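Local coordinates for Aureochrome1 (Vaucheria frigida, PDB 3UE6), which senses blue light through a flavin mononucleotide held in its LOV domain, a member of the PAS family, and probably passes the signal on within a larger photoreceptor, at residues 97-102 and 109-114; 47-52 and 144-149. All blocks are in the same frame, centred on the assembly; numbering follows the deposited sequence.

Contact 1. Residues 97-102 and 109-114. With FMN (flavin mononucleotide), chain G.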
ATOM      1  N   ASP A  97      -7.788  -4.227 -22.397  1.00 64.02           N
ATOM      2  CA  ASP A  97      -6.655  -3.782 -23.201  1.00 69.35           C
ATOM      3  C   ASP A  97      -5.990  -2.565 -22.562  1.00 69.46           C
ATOM      4  O   ASP A  97      -4.766  -2.517 -22.430  1.00 69.41           O
ATOM      5  CB  ASP A  97      -7.089  -3.425 -24.629  1.00 74.38           C
ATOM      6  CG  ASP A  97      -7.593  -4.623 -25.415  1.00 82.21           C
ATOM      7  OD1 ASP A  97      -7.143  -5.752 -25.148  1.00 84.28           O
ATOM      8  OD2 ASP A  97      -8.444  -4.429 -26.307  1.00 85.11           O
ATOM      9  N   LYS A  98      -6.796  -1.582 -22.170  1.00 65.08           N
ATOM     10  CA  LYS A  98      -6.253  -0.356 -21.596  1.00 62.10           C
ATOM     11  C   LYS A  98      -5.454  -0.658 -20.331  1.00 68.13           C
ATOM     12  O   LYS A  98      -4.381  -0.098 -20.122  1.00 74.34           O
ATOM     13  CB  LYS A  98      -7.355   0.670 -21.305  1.00 58.29           C
ATOM     14  CG  LYS A  98      -6.835   2.003 -20.768  1.00 80.84           C
ATOM     15  CD  LYS A  98      -7.948   2.812 -20.109  1.00 91.23           C
ATOM     16  CE  LYS A  98      -7.445   4.142 -19.556  1.00 87.31           C
ATOM     17  NZ  LYS A  98      -6.999   5.060 -20.638  1.00 90.16           N
ATOM     18  N   ILE A  99      -5.973  -1.550 -19.495  1.00 70.55           N
ATOM     19  CA  ILE A  99      -5.280  -1.931 -18.268  1.00 70.34           C
ATOM     20  C   ILE A  99      -3.978  -2.690 -18.518  1.00 71.82           C
ATOM     21  O   ILE A  99      -2.957  -2.398 -17.899  1.00 73.51           O
ATOM     22  CB  ILE A  99      -6.175  -2.766 -17.333  1.00 65.33           C
ATOM     23  CG1 ILE A  99      -7.406  -1.956 -16.915  1.00 77.58           C
ATOM     24  CG2 ILE A  99      -5.381  -3.205 -16.111  1.00 59.91           C
ATOM     25  CD1 ILE A  99      -8.446  -2.756 -16.148  1.00 88.30           C
ATOM     26  N   ARG A 100      -4.013  -3.674 -19.409  1.00 72.52           N
ATOM     27  CA  ARG A 100      -2.799  -4.400 -19.758  1.00 64.51           C
ATOM     28  C   ARG A 100      -1.742  -3.417 -20.249  1.00 67.60           C
ATOM     29  O   ARG A 100      -0.621  -3.395 -19.753  1.00 66.82           O
ATOM     30  CB  ARG A 100      -3.092  -5.449 -20.834  1.00 52.56           C
ATOM     31  CG  ARG A 100      -1.914  -6.328 -21.202  1.00 56.47           C
ATOM     32  CD  ARG A 100      -2.365  -7.558 -21.976  1.00 66.38           C
ATOM     33  NE  ARG A 100      -3.158  -7.206 -23.153  1.00 80.00           N
ATOM     34  CZ  ARG A 100      -4.474  -7.367 -23.265  1.00 82.24           C
ATOM     35  NH1 ARG A 100      -5.178  -7.892 -22.272  1.00 72.06           N
ATOM     36  NH2 ARG A 100      -5.087  -7.007 -24.382  1.00 89.68           N
ATOM     37  N   ASN A 101      -2.124  -2.590 -21.215  1.00 71.49           N
ATOM     38  CA  ASN A 101      -1.210  -1.637 -21.822  1.00 76.81           C
ATOM     39  C   ASN A 101      -0.598  -0.658 -20.814  1.00 79.36           C
ATOM     40  O   ASN A 101       0.612  -0.409 -20.827  1.00 81.85           O
ATOM     41  CB  ASN A 101      -1.909  -0.896 -22.960  1.00 84.72           C
ATOM     42  CG  ASN A 101      -1.306   0.462 -23.224  1.00100.61           C
ATOM     43  OD1 ASN A 101      -0.332   0.590 -23.962  1.00106.70           O
ATOM     44  ND2 ASN A 101      -1.890   1.492 -22.620  1.00102.25           N
ATOM     45  N   ALA A 102      -1.437  -0.108 -19.942  1.00 74.50           N
ATOM     46  CA  ALA A 102      -0.982   0.791 -18.889  1.00 70.67           C
ATOM     47  C   ALA A 102       0.067   0.118 -18.016  1.00 75.73           C
ATOM     48  O   ALA A 102       1.077   0.724 -17.652  1.00 77.01           O
ATOM     49  CB  ALA A 102      -2.164   1.231 -18.032  1.00 64.64           C
ATOM     50  N   THR A 109      -3.138   4.237 -14.287  1.00 77.50           N
ATOM     51  CA  THR A 109      -4.425   4.643 -14.840  1.00 81.20           C
ATOM     52  C   THR A 109      -5.589   4.047 -14.067  1.00 78.51           C
ATOM     53  O   THR A 109      -5.409   3.208 -13.183  1.00 77.40           O
ATOM     54  CB  THR A 109      -4.591   4.247 -16.312  1.00 85.56           C
ATOM     55  OG1 THR A 109      -4.383   2.839 -16.461  1.00 76.26           O
ATOM     56  CG2 THR A 109      -3.605   5.008 -17.196  1.00 98.83           C
ATOM     57  N   SER A 110      -6.787   4.496 -14.415  1.00 78.19           N
ATOM     58  CA  SER A 110      -8.007   3.943 -13.859  1.00 70.11           C
ATOM     59  C   SER A 110      -8.976   3.624 -14.987  1.00 70.52           C
ATOM     60  O   SER A 110      -9.046   4.342 -15.987  1.00 68.60           O
ATOM     61  CB  SER A 110      -8.633   4.911 -12.859  1.00 67.01           C
ATOM     62  OG  SER A 110      -8.801   6.195 -13.422  1.00 70.88           O
ATOM     63  N   VAL A 111      -9.705   2.526 -14.826  1.00 71.45           N
ATOM     64  CA  VAL A 111     -10.664   2.097 -15.830  1.00 70.96           C
ATOM     65  C   VAL A 111     -11.951   1.631 -15.169  1.00 70.77           C
ATOM     66  O   VAL A 111     -11.929   1.104 -14.057  1.00 74.46           O
ATOM     67  CB  VAL A 111     -10.107   0.948 -16.686  1.00 70.27           C
ATOM     68  CG1 VAL A 111     -11.017   0.698 -17.873  1.00 65.48           C
ATOM     69  CG2 VAL A 111      -8.708   1.272 -17.156  1.00 75.31           C
ATOM     70  N   CYS A 112     -13.069   1.830 -15.858  1.00 63.32           N
ATOM     71  CA  CYS A 112     -14.351   1.330 -15.392  1.00 69.79           C
ATOM     72  C   CYS A 112     -14.805   0.161 -16.270  1.00 74.40           C
ATOM     73  O   CYS A 112     -15.067   0.331 -17.463  1.00 73.43           O
ATOM     74  CB  CYS A 112     -15.393   2.450 -15.391  1.00 70.77           C
ATOM     75  SG  CYS A 112     -16.988   1.973 -14.681  1.00 77.13           S
ATOM     76  N   LEU A 113     -14.882  -1.025 -15.673  1.00 69.10           N
ATOM     77  CA  LEU A 113     -15.300  -2.227 -16.392  1.00 67.51           C
ATOM     78  C   LEU A 113     -16.217  -3.122 -15.555  1.00 69.29           C
ATOM     79  O   LEU A 113     -16.243  -3.028 -14.323  1.00 61.66           O
ATOM     80  CB  LEU A 113     -14.090  -3.028 -16.893  1.00 61.70           C
ATOM     81  CG  LEU A 113     -12.842  -3.226 -16.023  1.00 63.61           C
ATOM     82  CD1 LEU A 113     -13.155  -3.366 -14.542  1.00 65.89           C
ATOM     83  CD2 LEU A 113     -12.051  -4.428 -16.518  1.00 45.94           C
ATOM     84  N   LEU A 114     -16.962  -3.990 -16.235  1.00 64.61           N
ATOM     85  CA  LEU A 114     -17.811  -4.967 -15.568  1.00 65.40           C
ATOM     86  C   LEU A 114     -16.973  -6.080 -14.946  1.00 65.53           C
ATOM     87  O   LEU A 114     -16.220  -6.765 -15.641  1.00 57.30           O
ATOM     88  CB  LEU A 114     -18.791  -5.581 -16.566  1.00 62.98           C
ATOM     89  CG  LEU A 114     -19.986  -6.304 -15.949  1.00 62.86           C
ATOM     90  CD1 LEU A 114     -20.828  -5.311 -15.174  1.00 53.27           C
ATOM     91  CD2 LEU A 114     -20.813  -6.997 -17.027  1.00 61.45           C
TER
HETATM   92  N1  FMN G 500      -8.556  -6.333 -13.550  1.00 74.23           N
HETATM   93  C2  FMN G 500      -9.915  -6.330 -13.318  1.00 66.25           C
HETATM   94  O2  FMN G 500     -10.695  -6.652 -14.218  1.00 62.07           O
HETATM   95  N3  FMN G 500     -10.400  -5.965 -12.080  1.00 64.57           N
HETATM   96  C4  FMN G 500      -9.535  -5.606 -11.071  1.00 64.68           C
HETATM   97  O4  FMN G 500      -9.966  -5.283  -9.969  1.00 61.75           O
HETATM   98  C4A FMN G 500      -8.165  -5.611 -11.301  1.00 75.93           C
HETATM   99  N5  FMN G 500      -7.278  -5.254 -10.300  1.00 82.66           N
HETATM  100  C5A FMN G 500      -5.920  -5.260 -10.541  1.00 82.23           C
HETATM  101  C6  FMN G 500      -5.040  -4.900  -9.531  1.00 86.00           C
HETATM  102  C7  FMN G 500      -3.668  -4.899  -9.758  1.00 81.26           C
HETATM  103  C7M FMN G 500      -2.721  -4.507  -8.657  1.00 75.05           C
HETATM  104  C8  FMN G 500      -3.180  -5.264 -11.007  1.00 80.38           C
HETATM  105  C8M FMN G 500      -1.700  -5.263 -11.249  1.00 82.15           C
HETATM  106  C9  FMN G 500      -4.062  -5.625 -12.020  1.00 82.27           C
HETATM  107  C9A FMN G 500      -5.436  -5.624 -11.791  1.00 79.75           C
HETATM  108  N10 FMN G 500      -6.328  -5.994 -12.786  1.00 66.57           N
HETATM  109  C10 FMN G 500      -7.682  -5.976 -12.548  1.00 69.83           C
HETATM  110  C1' FMN G 500      -5.862  -6.373 -14.158  1.00 67.72           C
HETATM  111  C2' FMN G 500      -5.512  -7.842 -14.328  1.00 69.10           C
HETATM  112  O2' FMN G 500      -4.786  -8.300 -13.214  1.00 73.45           O
HETATM  113  C3' FMN G 500      -4.685  -7.995 -15.601  1.00 74.42           C
HETATM  114  O3' FMN G 500      -3.495  -7.242 -15.514  1.00 71.98           O
HETATM  115  C4' FMN G 500      -5.503  -7.536 -16.803  1.00 78.42           C
HETATM  116  O4' FMN G 500      -6.630  -8.371 -16.931  1.00 80.41           O
HETATM  117  C5' FMN G 500      -4.718  -7.571 -18.112  1.00 76.59           C
HETATM  118  O5' FMN G 500      -3.884  -8.709 -18.150  1.00 79.39           O
HETATM  119  P   FMN G 500      -4.255 -10.007 -19.028  1.00 73.98           P
HETATM  120  O1P FMN G 500      -5.526 -10.599 -18.463  1.00 84.42           O
HETATM  121  O2P FMN G 500      -3.150 -11.028 -18.933  1.00 76.11           O
HETATM  122  O3P FMN G 500      -4.467  -9.641 -20.477  1.00 66.85           O
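Lys98 and Ile99 both pack on Val111 CG2: Lys98 CD lies 3.4 Å from this methyl, and Ile99 CG1 lies 3.5 Å from the same Val111 CG2. Both side chains cross Val111 at a slant, coming to the methyl from different sides. Lys98 directs CG anti to its backbone N (chi1 -177°) and stays extended through its methylenes, which carries CE to within 3.9 Å of Ser110 O; beyond the bend at chi4, NZ forms a salt bridge with Glu164. No hydrogen bond crosses the interface, which rests mainly on van der Waals contact of side chains, with the short axes 8.8 Å apart and running nearly antiparallel at 162°. This is helix 93-105 of the PAS fold set against edge strand 109-116, with FMN beside the junction. Ile99 turns its two branches to different tasks. CD1 reaches tip to tip toward Leu113 CD2 at 4.0 Å, while Ile99 CG2 touches the ribityl carbon C1' of FMN at 3.8 Å. Leu113 CD2 in turn lies 3.5 Å from FMN O2. The next residue after Ile99, Arg100, donates a 2.6 Å hydrogen bond from NH1 to O3P of the FMN phosphate.

Contact 2. Residues 47-52 and 144-149. With FMN (flavin mononucleotide), chain G.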
ATOM      1  N   ASN A  47     -10.973  -1.147   0.054  1.00 67.97           N
ATOM      2  CA  ASN A  47     -11.004  -2.065  -1.084  1.00 67.56           C
ATOM      3  C   ASN A  47      -9.728  -1.968  -1.909  1.00 66.15           C
ATOM      4  O   ASN A  47      -9.636  -1.158  -2.832  1.00 66.99           O
ATOM      5  CB  ASN A  47     -12.212  -1.812  -1.988  1.00 71.41           C
ATOM      6  CG  ASN A  47     -13.528  -1.935  -1.256  1.00 80.87           C
ATOM      7  OD1 ASN A  47     -13.652  -2.696  -0.294  1.00 82.54           O
ATOM      8  ND2 ASN A  47     -14.521  -1.181  -1.706  1.00 86.55           N
ATOM      9  N   PHE A  48      -8.740  -2.790  -1.580  1.00 63.63           N
ATOM     10  CA  PHE A  48      -7.499  -2.776  -2.338  1.00 62.23           C
ATOM     11  C   PHE A  48      -6.779  -4.113  -2.316  1.00 63.47           C
ATOM     12  O   PHE A  48      -7.097  -4.998  -1.521  1.00 63.47           O
ATOM     13  CB  PHE A  48      -6.571  -1.669  -1.827  1.00 64.28           C
ATOM     14  CG  PHE A  48      -6.099  -1.873  -0.414  1.00 64.49           C
ATOM     15  CD1 PHE A  48      -4.942  -2.595  -0.153  1.00 62.87           C
ATOM     16  CD2 PHE A  48      -6.804  -1.338   0.654  1.00 64.72           C
ATOM     17  CE1 PHE A  48      -4.500  -2.784   1.150  1.00 65.70           C
ATOM     18  CE2 PHE A  48      -6.366  -1.521   1.958  1.00 69.58           C
ATOM     19  CZ  PHE A  48      -5.213  -2.245   2.206  1.00 72.15           C
ATOM     20  N   VAL A  49      -5.806  -4.246  -3.209  1.00 60.63           N
ATOM     21  CA  VAL A  49      -4.917  -5.398  -3.214  1.00 67.08           C
ATOM     22  C   VAL A  49      -3.470  -4.957  -3.434  1.00 76.81           C
ATOM     23  O   VAL A  49      -3.210  -3.833  -3.872  1.00 71.66           O
ATOM     24  CB  VAL A  49      -5.313  -6.426  -4.297  1.00 64.17           C
ATOM     25  CG1 VAL A  49      -6.736  -6.930  -4.067  1.00 64.25           C
ATOM     26  CG2 VAL A  49      -5.186  -5.808  -5.676  1.00 56.40           C
ATOM     27  N   ILE A  50      -2.536  -5.843  -3.110  1.00 78.03           N
ATOM     28  CA  ILE A  50      -1.130  -5.634  -3.424  1.00 65.74           C
ATOM     29  C   ILE A  50      -0.634  -6.831  -4.221  1.00 70.56           C
ATOM     30  O   ILE A  50      -0.824  -7.975  -3.812  1.00 70.88           O
ATOM     31  CB  ILE A  50      -0.262  -5.536  -2.160  1.00 65.82           C
ATOM     32  CG1 ILE A  50      -0.848  -4.541  -1.158  1.00 62.66           C
ATOM     33  CG2 ILE A  50       1.161  -5.138  -2.534  1.00 71.18           C
ATOM     34  CD1 ILE A  50      -0.562  -3.094  -1.489  1.00 60.61           C
ATOM     35  N   THR A  51      -0.003  -6.572  -5.360  1.00 74.76           N
ATOM     36  CA  THR A  51       0.586  -7.641  -6.157  1.00 70.38           C
ATOM     37  C   THR A  51       2.104  -7.574  -6.108  1.00 70.56           C
ATOM     38  O   THR A  51       2.676  -6.518  -5.841  1.00 71.17           O
ATOM     39  CB  THR A  51       0.121  -7.577  -7.616  1.00 67.55           C
ATOM     40  OG1 THR A  51       0.664  -6.405  -8.236  1.00 64.20           O
ATOM     41  CG2 THR A  51      -1.394  -7.542  -7.688  1.00 62.50           C
ATOM     42  N   ASP A  52       2.746  -8.708  -6.363  1.00 72.56           N
ATOM     43  CA  ASP A  52       4.197  -8.770  -6.437  1.00 74.63           C
ATOM     44  C   ASP A  52       4.626  -8.906  -7.891  1.00 74.62           C
ATOM     45  O   ASP A  52       4.430  -9.955  -8.507  1.00 72.88           O
ATOM     46  CB  ASP A  52       4.720  -9.954  -5.624  1.00 81.41           C
ATOM     47  CG  ASP A  52       6.212  -9.879  -5.376  1.00 89.86           C
ATOM     48  OD1 ASP A  52       6.934  -9.311  -6.224  1.00 88.33           O
ATOM     49  OD2 ASP A  52       6.659 -10.386  -4.325  1.00 93.65           O
ATOM     50  N   GLY A 144      -3.741  -2.120  -6.294  1.00 72.41           N
ATOM     51  CA  GLY A 144      -4.991  -1.996  -7.025  1.00 69.14           C
ATOM     52  C   GLY A 144      -6.098  -1.511  -6.110  1.00 68.80           C
ATOM     53  O   GLY A 144      -6.213  -1.963  -4.973  1.00 73.25           O
ATOM     54  N   VAL A 145      -6.913  -0.584  -6.601  1.00 66.34           N
ATOM     55  CA  VAL A 145      -8.028  -0.063  -5.819  1.00 71.54           C
ATOM     56  C   VAL A 145      -9.346  -0.248  -6.563  1.00 69.70           C
ATOM     57  O   VAL A 145      -9.526   0.268  -7.667  1.00 72.42           O
ATOM     58  CB  VAL A 145      -7.843   1.426  -5.482  1.00 71.24           C
ATOM     59  CG1 VAL A 145      -9.052   1.946  -4.722  1.00 68.98           C
ATOM     60  CG2 VAL A 145      -6.571   1.632  -4.677  1.00 56.23           C
ATOM     61  N   GLN A 146     -10.267  -0.985  -5.953  1.00 70.47           N
ATOM     62  CA  GLN A 146     -11.562  -1.255  -6.566  1.00 69.58           C
ATOM     63  C   GLN A 146     -12.664  -0.437  -5.903  1.00 65.80           C
ATOM     64  O   GLN A 146     -12.563  -0.072  -4.733  1.00 66.97           O
ATOM     65  CB  GLN A 146     -11.897  -2.747  -6.482  1.00 67.80           C
ATOM     66  CG  GLN A 146     -10.907  -3.653  -7.191  1.00 69.51           C
ATOM     67  CD  GLN A 146      -9.592  -3.783  -6.448  1.00 65.52           C
ATOM     68  OE1 GLN A 146      -9.518  -3.538  -5.241  1.00 71.84           O
ATOM     69  NE2 GLN A 146      -8.545  -4.173  -7.166  1.00 56.90           N
ATOM     70  N   SER A 147     -13.716  -0.149  -6.662  1.00 68.34           N
ATOM     71  CA  SER A 147     -14.854   0.593  -6.138  1.00 79.36           C
ATOM     72  C   SER A 147     -16.081   0.408  -7.020  1.00 79.77           C
ATOM     73  O   SER A 147     -16.052   0.717  -8.210  1.00 75.94           O
ATOM     74  CB  SER A 147     -14.515   2.081  -5.999  1.00 83.27           C
ATOM     75  OG  SER A 147     -14.254   2.670  -7.262  1.00 87.53           O
ATOM     76  N   LYS A 148     -17.147  -0.115  -6.423  1.00 82.04           N
ATOM     77  CA  LYS A 148     -18.426  -0.278  -7.103  1.00 75.18           C
ATOM     78  C   LYS A 148     -19.004   1.101  -7.413  1.00 67.18           C
ATOM     79  O   LYS A 148     -18.893   2.026  -6.601  1.00 63.13           O
ATOM     80  CB  LYS A 148     -19.386  -1.065  -6.207  1.00 78.62           C
ATOM     81  CG  LYS A 148     -20.754  -1.361  -6.804  1.00 82.70           C
ATOM     82  CD  LYS A 148     -21.794  -1.494  -5.700  1.00 86.55           C
ATOM     83  CE  LYS A 148     -21.265  -2.323  -4.535  1.00 85.93           C
ATOM     84  NZ  LYS A 148     -22.156  -2.270  -3.342  1.00 88.54           N
ATOM     85  N   VAL A 149     -19.600   1.246  -8.593  1.00 64.05           N
ATOM     86  CA  VAL A 149     -20.214   2.512  -8.982  1.00 69.53           C
ATOM     87  C   VAL A 149     -21.625   2.295  -9.520  1.00 77.14           C
ATOM     88  O   VAL A 149     -21.977   1.197  -9.952  1.00 77.17           O
ATOM     89  CB  VAL A 149     -19.371   3.270 -10.040  1.00 68.81           C
ATOM     90  CG1 VAL A 149     -18.035   3.710  -9.453  1.00 66.75           C
ATOM     91  CG2 VAL A 149     -19.164   2.413 -11.275  1.00 66.70           C
TER
HETATM   92  N1  FMN G 500      -8.556  -6.333 -13.550  1.00 74.23           N
HETATM   93  C2  FMN G 500      -9.915  -6.330 -13.318  1.00 66.25           C
HETATM   94  O2  FMN G 500     -10.695  -6.652 -14.218  1.00 62.07           O
HETATM   95  N3  FMN G 500     -10.400  -5.965 -12.080  1.00 64.57           N
HETATM   96  C4  FMN G 500      -9.535  -5.606 -11.071  1.00 64.68           C
HETATM   97  O4  FMN G 500      -9.966  -5.283  -9.969  1.00 61.75           O
HETATM   98  C4A FMN G 500      -8.165  -5.611 -11.301  1.00 75.93           C
HETATM   99  N5  FMN G 500      -7.278  -5.254 -10.300  1.00 82.66           N
HETATM  100  C5A FMN G 500      -5.920  -5.260 -10.541  1.00 82.23           C
HETATM  101  C6  FMN G 500      -5.040  -4.900  -9.531  1.00 86.00           C
HETATM  102  C7  FMN G 500      -3.668  -4.899  -9.758  1.00 81.26           C
HETATM  103  C7M FMN G 500      -2.721  -4.507  -8.657  1.00 75.05           C
HETATM  104  C8  FMN G 500      -3.180  -5.264 -11.007  1.00 80.38           C
HETATM  105  C8M FMN G 500      -1.700  -5.263 -11.249  1.00 82.15           C
HETATM  106  C9  FMN G 500      -4.062  -5.625 -12.020  1.00 82.27           C
HETATM  107  C9A FMN G 500      -5.436  -5.624 -11.791  1.00 79.75           C
HETATM  108  N10 FMN G 500      -6.328  -5.994 -12.786  1.00 66.57           N
HETATM  109  C10 FMN G 500      -7.682  -5.976 -12.548  1.00 69.83           C
HETATM  110  C1' FMN G 500      -5.862  -6.373 -14.158  1.00 67.72           C
HETATM  111  C2' FMN G 500      -5.512  -7.842 -14.328  1.00 69.10           C
HETATM  112  O2' FMN G 500      -4.786  -8.300 -13.214  1.00 73.45           O
HETATM  113  C3' FMN G 500      -4.685  -7.995 -15.601  1.00 74.42           C
HETATM  114  O3' FMN G 500      -3.495  -7.242 -15.514  1.00 71.98           O
HETATM  115  C4' FMN G 500      -5.503  -7.536 -16.803  1.00 78.42           C
HETATM  116  O4' FMN G 500      -6.630  -8.371 -16.931  1.00 80.41           O
HETATM  117  C5' FMN G 500      -4.718  -7.571 -18.112  1.00 76.59           C
HETATM  118  O5' FMN G 500      -3.884  -8.709 -18.150  1.00 79.39           O
HETATM  119  P   FMN G 500      -4.255 -10.007 -19.028  1.00 73.98           P
HETATM  120  O1P FMN G 500      -5.526 -10.599 -18.463  1.00 84.42           O
HETATM  121  O2P FMN G 500      -3.150 -11.028 -18.933  1.00 76.11           O
HETATM  122  O3P FMN G 500      -4.467  -9.641 -20.477  1.00 66.85           O
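Backbone bonds define the pairing of Val49 with Gly144. In this antiparallel hydrogen-bonded pair, Val49 N donates to Gly144 O at 2.9 Å, and Gly144 N donates back to Val49 O at 3.0 Å. Past the neighbouring non-hydrogen-bonded pair, Phe48 with Val145, Gln146 N reaches Asn47 O over 3.2 Å; this donor sits well above the carbonyl plane, 41° out of it, so the bond departs from lone-pair geometry just beyond the paired strands. A CA-H...O contact from Val145 CA also falls on Asn47 O.

Apolar contacts sort by face. Phe48 CB and Val145 CG2 meet loosely at 4.4 Å on one side, where Phe48 also packs on Leu132 of the second subunit. Val49 lies on the other, flavin side, its CG2 4.0 Å from FMN C6. Gly144 N lies 3.5 Å from the flavin methyl C7M, and Thr51 CG2 touches that same C7M; a side chain at Gly144 would collide with FMN C6.

Polar contact with the cofactor rests on Gln146. The bend of its chain at chi2 (73°) brings the amide in beside strand 48-52, NE2 near Val49 CG2 and OE1 near Phe48 CA, and NE2 makes a weak 3.3 Å hydrogen bond to FMN O4. A leucine in its place would probably leave O4 without this donor and lose the polar link between the strand end and the flavin. Central antiparallel strands presenting such a glutamine to the isoalloxazine are characteristic of the flavin pocket of LOV domains.

Contacts 1 and 2, their centres about 13 Å apart, hold different parts of one FMN. Contact 1 serves the ribityl chain, the phosphate and O2, whereas contact 2 meets the dimethylbenzene ring and O4, so the two pyrimidine carbonyls are approached from different segments. Both also reach the same antiparallel sheet: 109-116 is its edge strand, 48-52 and 139-145 lie further in, and 122-133 runs between 139-145 and 109-116. They touch directly where Cys112 SG packs 4.1 Å from Val149 CG2, away from the flavin. Asn125 joins them as well, pairing through its backbone with Leu113 and accepting a bond from Ser147 N at its side-chain oxygen.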